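Local coordinates for protein glycosyltransferase (Streptomyces halstedii, PDB 3WAD) that is a glycosyltransferase of the GT-B type, built from two Rossmann-like domains, each with a parallel beta-sheet at its centre, at residues H147-M150 with L154-W157; M160-N165 with S217-L222; R11-N16 with I128-T133. All coordinates share one frame; numbering follows the deposited sequence.

In the fold
All three contacts belong to the N-terminal Rossmann-like domain and reach its seven-stranded parallel sheet. Contact 1 is buried and joins strand 147-150 to the start of helix 156-168 through a salt bridge. Contact 2, nearer the surface, ties the same helix further along to the exposed loop before edge strand 221-222, using the Asp162 carboxylate on a backbone N-H, with waters that also reach Ser217 and Glu218. Contact 3, the most central in the chain yet only partly buried, sits where strand 126-130 ends beside helix 11-16, and a histidine-carboxylate hydrogen bond carries it. Contacts 1 and 3 touch, Trp129 packing on Arg149, whereas contacts 2 and 3 lie about 20 Å apart between centres.

Contact 1 (H147-M150 with L154-W157); sequences HVRM and LDQW
The edge of the Arg149 guanidinium, rather than a face, receives the carboxylate of Asp155; CB of Trp157 comes near the same group obliquely. The setting is the connection from strand 147-150 of the Rossmann-like sheet to helix 156-168, with Asp155 as the N-cap of that helix. The grip is end-on: NH1 of Arg149 donates to OD1 of Asp155 at 2.8 Å and NH2 of Arg149 to OD2 of Asp155 at 2.9 Å, one nitrogen to each oxygen. Both oxygens lie close to the guanidinium plane and are met on their syn sides, yet the two planes are turned 45° apart, so the pair is twisted rather than coplanar. Arginine suits this place because it must reach out from a strand: the chain runs straight to CD, with CG anti to the backbone N (chi1 179°), and then bends at chi3 to present its end to Asp155. Around the buried charge, NE is bonded to the carbonyl of Thr201 and NH2 also to Thr205 OG1, which should fix the rotation of the guanidinium. Aspartate suits an N-cap because its short side chain can reach a backbone N-H of the first turn. OD1 of Asp155 caps Gly158 N while also accepting from NH1 of Arg149, and that NH1 lies 4.3 Å from CB of Trp157.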
# COMPACT_ATOMS: atom_id res chain seq x y z
N HIS B 147 20.80 -8.42 -6.82
CA HIS B 147 20.25 -7.37 -5.89
C HIS B 147 20.33 -6.01 -6.55
O HIS B 147 21.32 -5.67 -7.23
CB HIS B 147 20.93 -7.45 -4.53
CG HIS B 147 22.42 -7.55 -4.62
ND1 HIS B 147 23.24 -6.44 -4.61
CD2 HIS B 147 23.23 -8.62 -4.78
CE1 HIS B 147 24.49 -6.83 -4.74
NE2 HIS B 147 24.52 -8.15 -4.80
N VAL B 148 19.28 -5.23 -6.36
CA VAL B 148 19.18 -3.91 -6.95
C VAL B 148 19.37 -2.86 -5.83
O VAL B 148 18.59 -2.87 -4.80
CB VAL B 148 17.84 -3.74 -7.57
CG1 VAL B 148 17.68 -2.28 -8.09
CG2 VAL B 148 17.67 -4.72 -8.69
N ARG B 149 20.38 -1.99 -6.01
CA ARG B 149 20.63 -0.91 -5.06
C ARG B 149 19.66 0.24 -5.40
O ARG B 149 19.71 0.81 -6.50
CB ARG B 149 22.13 -0.52 -5.03
CG ARG B 149 22.48 0.65 -4.05
CD ARG B 149 23.95 0.96 -4.08
NE ARG B 149 24.30 1.43 -5.42
CZ ARG B 149 24.72 2.66 -5.71
NH1 ARG B 149 24.88 3.59 -4.75
NH2 ARG B 149 24.94 2.97 -6.99
N MET B 150 18.77 0.57 -4.45
CA MET B 150 17.78 1.57 -4.69
C MET B 150 18.20 2.96 -4.16
O MET B 150 18.37 3.15 -2.95
CB MET B 150 16.38 1.19 -4.17
CG MET B 150 15.37 2.31 -4.48
SD MET B 150 13.70 1.63 -4.26
CE MET B 150 12.79 2.89 -5.07
N LEU B 154 20.21 11.70 -5.68
CA LEU B 154 21.40 11.42 -6.48
C LEU B 154 22.40 10.42 -5.90
O LEU B 154 22.46 10.17 -4.69
CB LEU B 154 22.11 12.75 -6.83
CG LEU B 154 21.33 13.94 -7.40
CD1 LEU B 154 22.34 15.08 -7.79
CD2 LEU B 154 20.41 13.65 -8.58
N ASP B 155 23.18 9.81 -6.78
CA ASP B 155 24.09 8.76 -6.36
C ASP B 155 25.47 9.33 -5.96
O ASP B 155 26.46 9.11 -6.66
CB ASP B 155 24.22 7.72 -7.48
CG ASP B 155 24.92 6.47 -7.03
OD1 ASP B 155 25.20 6.22 -5.80
OD2 ASP B 155 25.18 5.68 -7.95
N GLN B 156 25.51 10.06 -4.83
CA GLN B 156 26.75 10.62 -4.32
C GLN B 156 27.77 9.51 -4.14
O GLN B 156 28.97 9.69 -4.40
CB GLN B 156 26.52 11.28 -2.95
CG GLN B 156 25.61 12.49 -2.95
CD GLN B 156 26.16 13.72 -3.70
OE1 GLN B 156 27.14 13.65 -4.45
NE2 GLN B 156 25.51 14.90 -3.45
N TRP B 157 27.31 8.36 -3.64
CA TRP B 157 28.24 7.31 -3.26
C TRP B 157 28.83 6.72 -4.52
O TRP B 157 30.04 6.46 -4.55
CB TRP B 157 27.47 6.22 -2.49
CG TRP B 157 28.28 5.14 -1.79
CD1 TRP B 157 28.38 3.81 -2.16
CD2 TRP B 157 29.01 5.26 -0.55
NE1 TRP B 157 29.15 3.12 -1.23
CE2 TRP B 157 29.55 3.99 -0.24
CE3 TRP B 157 29.34 6.35 0.27
CZ2 TRP B 157 30.32 3.74 0.91
CZ3 TRP B 157 30.10 6.12 1.45
CH2 TRP B 157 30.59 4.81 1.75

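Contact 2 (M160-N165 with S217-L222); sequences MRDHFN and SEQPAL
Segment 160-165 of helix 156-168 comes closest to the loop 217-219 at Asp162 and Glu218, whose CA atoms are 6.7 Å apart, the CB of Asp162 being directed toward the loop. Asp162 carries the contact. Its CG stands beside its own backbone N and anti to the carbonyl carbon (chi1 -74°), which leans the carboxylate back toward the N-terminal side of the helix, where OD2 of Asp162 accepts from Glu218 N at 3.2 Å. The N-H points almost straight at the oxygen (173°), although it arrives from above the carboxylate plane, 44° out of it. A water donates to OD2 of Asp162 at 2.9 Å and is hydrogen-bonded to Ser217 OG, so OD2 is held directly by one loop residue and through solvent by the one before it. Glutamate at 218 is exposed, where a charged chain can stay solvated; it runs antiparallel alongside Asp162, and its OE2 ends 4.5 Å from OD2 of Asp162. Two such carboxylates could raise each other's proton affinity somewhat. A second water donates to Asp162 O at 2.7 Å and to Glu218 OE2, which may partly offset the charge of the glutamate. Nearby on the helix, Asn165 OD1 lies over one face of the Arg161 guanidinium, which is salt-bridged to Asp178 and Glu197. On the loop side, Gln219 N donates to Ser217 OG at 3.1 Å, a role for which a short hydroxyl side chain is well suited. This closes an ST turn just ahead of strand 221-222, at the edge of the Rossmann-like sheet.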
# COMPACT_ATOMS: atom_id res chain seq x y z
N MET B 160 31.38 9.25 -6.05
CA MET B 160 32.66 9.19 -5.40
C MET B 160 33.33 7.83 -5.70
O MET B 160 34.56 7.73 -5.74
CB MET B 160 32.49 9.31 -3.85
CG MET B 160 31.77 10.59 -3.39
SD MET B 160 32.98 11.89 -3.19
CE MET B 160 33.18 11.79 -1.43
N ARG B 161 32.54 6.76 -5.77
CA ARG B 161 33.17 5.44 -5.93
C ARG B 161 33.87 5.31 -7.31
O ARG B 161 34.94 4.70 -7.43
CB ARG B 161 32.14 4.31 -5.78
CG ARG B 161 32.80 2.95 -5.99
CD ARG B 161 33.76 2.71 -4.87
NE ARG B 161 34.15 1.30 -4.76
CZ ARG B 161 35.12 0.83 -3.97
NH1 ARG B 161 35.74 1.65 -3.12
NH2 ARG B 161 35.40 -0.50 -3.96
N ASP B 162 33.23 5.87 -8.32
CA ASP B 162 33.83 5.88 -9.67
C ASP B 162 35.15 6.62 -9.68
O ASP B 162 36.15 6.06 -10.20
CB ASP B 162 32.88 6.46 -10.67
CG ASP B 162 31.78 5.51 -11.00
OD1 ASP B 162 31.86 4.28 -10.66
OD2 ASP B 162 30.80 6.01 -11.57
N HIS B 163 35.17 7.81 -9.08
CA HIS B 163 36.40 8.60 -8.97
C HIS B 163 37.43 7.76 -8.25
O HIS B 163 38.56 7.66 -8.74
CB HIS B 163 36.23 9.87 -8.13
CG HIS B 163 35.61 11.03 -8.85
ND1 HIS B 163 36.28 11.77 -9.80
CD2 HIS B 163 34.41 11.64 -8.68
CE1 HIS B 163 35.49 12.72 -10.25
NE2 HIS B 163 34.35 12.67 -9.58
N PHE B 164 37.07 7.22 -7.08
CA PHE B 164 37.99 6.41 -6.30
C PHE B 164 38.56 5.23 -7.07
O PHE B 164 39.77 4.91 -6.92
CB PHE B 164 37.33 5.87 -5.04
CG PHE B 164 38.28 5.21 -4.10
CD1 PHE B 164 39.14 5.97 -3.33
CD2 PHE B 164 38.30 3.84 -3.96
CE1 PHE B 164 39.98 5.40 -2.39
CE2 PHE B 164 39.17 3.23 -3.04
CZ PHE B 164 40.01 4.01 -2.26
N ASN B 165 37.71 4.57 -7.86
CA ASN B 165 38.21 3.37 -8.54
C ASN B 165 39.13 3.77 -9.72
O ASN B 165 40.08 3.07 -9.98
CB ASN B 165 37.09 2.44 -9.07
CG ASN B 165 36.28 1.77 -7.98
OD1 ASN B 165 36.74 1.54 -6.87
ND2 ASN B 165 35.02 1.46 -8.30
N SER B 217 27.37 8.21 -14.69
CA SER B 217 27.80 7.03 -13.97
C SER B 217 28.60 6.13 -14.94
O SER B 217 28.33 6.08 -16.09
CB SER B 217 26.57 6.28 -13.42
OG SER B 217 26.95 5.13 -12.67
N GLU B 218 29.62 5.45 -14.46
CA GLU B 218 30.32 4.47 -15.25
C GLU B 218 29.50 3.18 -15.25
O GLU B 218 29.91 2.18 -15.82
CB GLU B 218 31.71 4.23 -14.66
CG GLU B 218 32.74 5.34 -15.02
CD GLU B 218 34.13 5.00 -14.50
OE1 GLU B 218 34.62 3.89 -14.81
OE2 GLU B 218 34.76 5.85 -13.79
N GLN B 219 28.36 3.19 -14.57
CA GLN B 219 27.46 2.05 -14.59
C GLN B 219 26.03 2.42 -15.05
O GLN B 219 25.61 3.59 -15.01
CB GLN B 219 27.50 1.31 -13.25
CG GLN B 219 28.84 0.55 -13.00
CD GLN B 219 29.95 1.39 -12.35
OE1 GLN B 219 29.69 2.26 -11.50
NE2 GLN B 219 31.20 1.12 -12.74
N PRO B 220 25.30 1.43 -15.58
CA PRO B 220 23.97 1.83 -15.99
C PRO B 220 23.04 1.81 -14.75
O PRO B 220 23.37 1.20 -13.70
CB PRO B 220 23.61 0.78 -17.05
CG PRO B 220 24.81 -0.17 -17.14
CD PRO B 220 25.57 0.01 -15.87
N ALA B 221 21.93 2.53 -14.84
CA ALA B 221 20.98 2.72 -13.73
C ALA B 221 19.66 2.59 -14.40
O ALA B 221 19.48 3.17 -15.47
CB ALA B 221 21.05 4.15 -13.15
N LEU B 222 18.72 1.89 -13.79
CA LEU B 222 17.36 1.89 -14.31
C LEU B 222 16.81 3.22 -13.82
O LEU B 222 17.11 3.65 -12.70
CB LEU B 222 16.59 0.75 -13.66
CG LEU B 222 17.05 -0.67 -14.01
CD1 LEU B 222 16.42 -1.63 -13.01
CD2 LEU B 222 16.50 -0.94 -15.39
O HOH W 1 28.09 6.06 -10.50
O HOH W 2 35.99 4.16 -12.10

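Contact 3 (R11-N16 with I128-T133); sequences RSHLYN and IWDALT
His13 and Asp130 are joined by a histidine-carboxylate hydrogen bond at the C-terminal end of strand 126-130 of the Rossmann-like sheet, beside helix 11-16. On the tight side, ND1 of His13, a ring donor able to span from helix to strand end, donates to OD1 of Asp130 at 2.7 Å, with an N-H...O angle of 157°. The oxygen lies near the ring plane and is met on its syn side, although ring and carboxylate planes stand 74° apart. Leu132 offers an apolar branch to the imidazole carbon, its CD1 coming obliquely to within 3.6 Å of CE1 of His13, while the rings of Phe8 and Phe152 also meet the imidazole. The looser side is watery: one water lies 2.8 Å from His13 O and 2.6 Å from Asp130 OD1, probably bridging them. Aspartate suits the strand end because one oxygen can serve the helix and the other its own type I turn; chi1 of 162° sets CG beside the carbonyl carbon, with OD2 near that turn. Asp130 OD2 completes an Asx turn by accepting from Leu132 N at 2.9 Å; Thr133 OG1 donates to it at 2.8 Å, from the opposite face of the carboxylate.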
# COMPACT_ATOMS: atom_id res chain seq x y z
N ARG B 11 11.83 6.55 8.40
CA ARG B 11 10.58 6.63 7.67
C ARG B 11 10.72 7.18 6.24
O ARG B 11 9.97 6.73 5.36
CB ARG B 11 9.54 7.46 8.44
CG ARG B 11 8.06 7.17 8.11
CD ARG B 11 7.16 7.63 9.31
NE ARG B 11 7.82 8.70 10.05
CZ ARG B 11 8.40 8.58 11.26
NH1 ARG B 11 8.38 7.43 11.93
NH2 ARG B 11 9.01 9.64 11.80
N SER B 12 11.56 8.18 6.05
CA SER B 12 11.81 8.80 4.72
C SER B 12 12.39 7.75 3.77
O SER B 12 12.00 7.69 2.65
CB SER B 12 12.82 9.97 4.82
OG SER B 12 12.18 10.99 5.57
N HIS B 13 13.39 7.00 4.20
CA HIS B 13 14.01 6.04 3.29
C HIS B 13 13.03 4.90 3.08
O HIS B 13 12.98 4.37 1.98
CB HIS B 13 15.31 5.52 3.84
CG HIS B 13 16.44 6.49 3.73
ND1 HIS B 13 17.48 6.31 2.83
CD2 HIS B 13 16.73 7.64 4.43
CE1 HIS B 13 18.35 7.31 2.96
NE2 HIS B 13 17.94 8.10 3.96
N LEU B 14 12.22 4.55 4.10
CA LEU B 14 11.08 3.63 3.85
C LEU B 14 10.14 4.11 2.79
O LEU B 14 9.92 3.36 1.83
CB LEU B 14 10.33 3.25 5.12
CG LEU B 14 9.01 2.50 4.83
CD1 LEU B 14 9.18 1.17 4.04
CD2 LEU B 14 8.14 2.34 6.10
N TYR B 15 9.54 5.32 2.94
CA TYR B 15 8.59 5.86 1.95
C TYR B 15 9.13 5.95 0.53
O TYR B 15 8.36 5.90 -0.46
CB TYR B 15 8.20 7.29 2.34
CG TYR B 15 7.33 7.36 3.55
CD1 TYR B 15 7.01 6.20 4.30
CD2 TYR B 15 6.79 8.59 3.93
CE1 TYR B 15 6.17 6.28 5.40
CE2 TYR B 15 5.99 8.69 5.03
CZ TYR B 15 5.68 7.55 5.75
OH TYR B 15 4.86 7.72 6.84
N ASN B 16 10.43 6.15 0.43
CA ASN B 16 11.09 6.20 -0.88
C ASN B 16 10.78 4.89 -1.74
O ASN B 16 10.63 4.95 -2.98
CB ASN B 16 12.61 6.37 -0.64
CG ASN B 16 13.42 6.37 -1.94
OD1 ASN B 16 14.25 5.48 -2.21
ND2 ASN B 16 13.20 7.38 -2.74
N ILE B 128 16.12 -6.05 -3.03
CA ILE B 128 16.13 -4.56 -3.37
C ILE B 128 16.50 -3.85 -2.08
O ILE B 128 15.79 -3.96 -1.07
CB ILE B 128 14.81 -4.01 -3.87
CG1 ILE B 128 14.31 -4.83 -5.12
CG2 ILE B 128 14.90 -2.46 -4.18
CD1 ILE B 128 12.96 -4.45 -5.58
N TRP B 129 17.67 -3.20 -2.06
CA TRP B 129 18.12 -2.59 -0.81
C TRP B 129 18.22 -1.08 -0.99
O TRP B 129 18.87 -0.58 -1.92
CB TRP B 129 19.42 -3.12 -0.33
CG TRP B 129 20.58 -3.28 -1.36
CD1 TRP B 129 20.67 -4.20 -2.46
CD2 TRP B 129 21.80 -2.52 -1.39
NE1 TRP B 129 21.91 -4.07 -3.07
CE2 TRP B 129 22.61 -3.04 -2.46
CE3 TRP B 129 22.36 -1.54 -0.54
CZ2 TRP B 129 23.91 -2.57 -2.72
CZ3 TRP B 129 23.63 -1.07 -0.80
CH2 TRP B 129 24.41 -1.60 -1.90
N ASP B 130 17.62 -0.36 -0.06
CA ASP B 130 17.95 1.07 0.13
C ASP B 130 19.47 1.31 0.15
O ASP B 130 20.18 0.59 0.83
CB ASP B 130 17.34 1.52 1.43
CG ASP B 130 17.98 2.84 1.95
OD1 ASP B 130 17.42 3.87 1.60
OD2 ASP B 130 19.01 2.81 2.70
N ALA B 131 19.93 2.35 -0.57
CA ALA B 131 21.35 2.51 -0.88
C ALA B 131 22.25 2.67 0.36
O ALA B 131 23.47 2.49 0.30
CB ALA B 131 21.56 3.65 -1.88
N LEU B 132 21.64 3.02 1.49
CA LEU B 132 22.37 3.14 2.74
C LEU B 132 22.30 1.89 3.58
O LEU B 132 22.77 1.91 4.73
CB LEU B 132 21.82 4.34 3.54
CG LEU B 132 22.03 5.69 2.86
CD1 LEU B 132 21.81 6.89 3.87
CD2 LEU B 132 23.41 5.82 2.26
N THR B 133 21.65 0.83 3.08
CA THR B 133 21.40 -0.34 3.94
C THR B 133 22.26 -1.60 3.55
O THR B 133 21.76 -2.51 2.87
CB THR B 133 19.84 -0.67 3.92
OG1 THR B 133 19.11 0.51 4.32
CG2 THR B 133 19.55 -1.79 4.95
O HOH W 3 15.19 3.83 0.36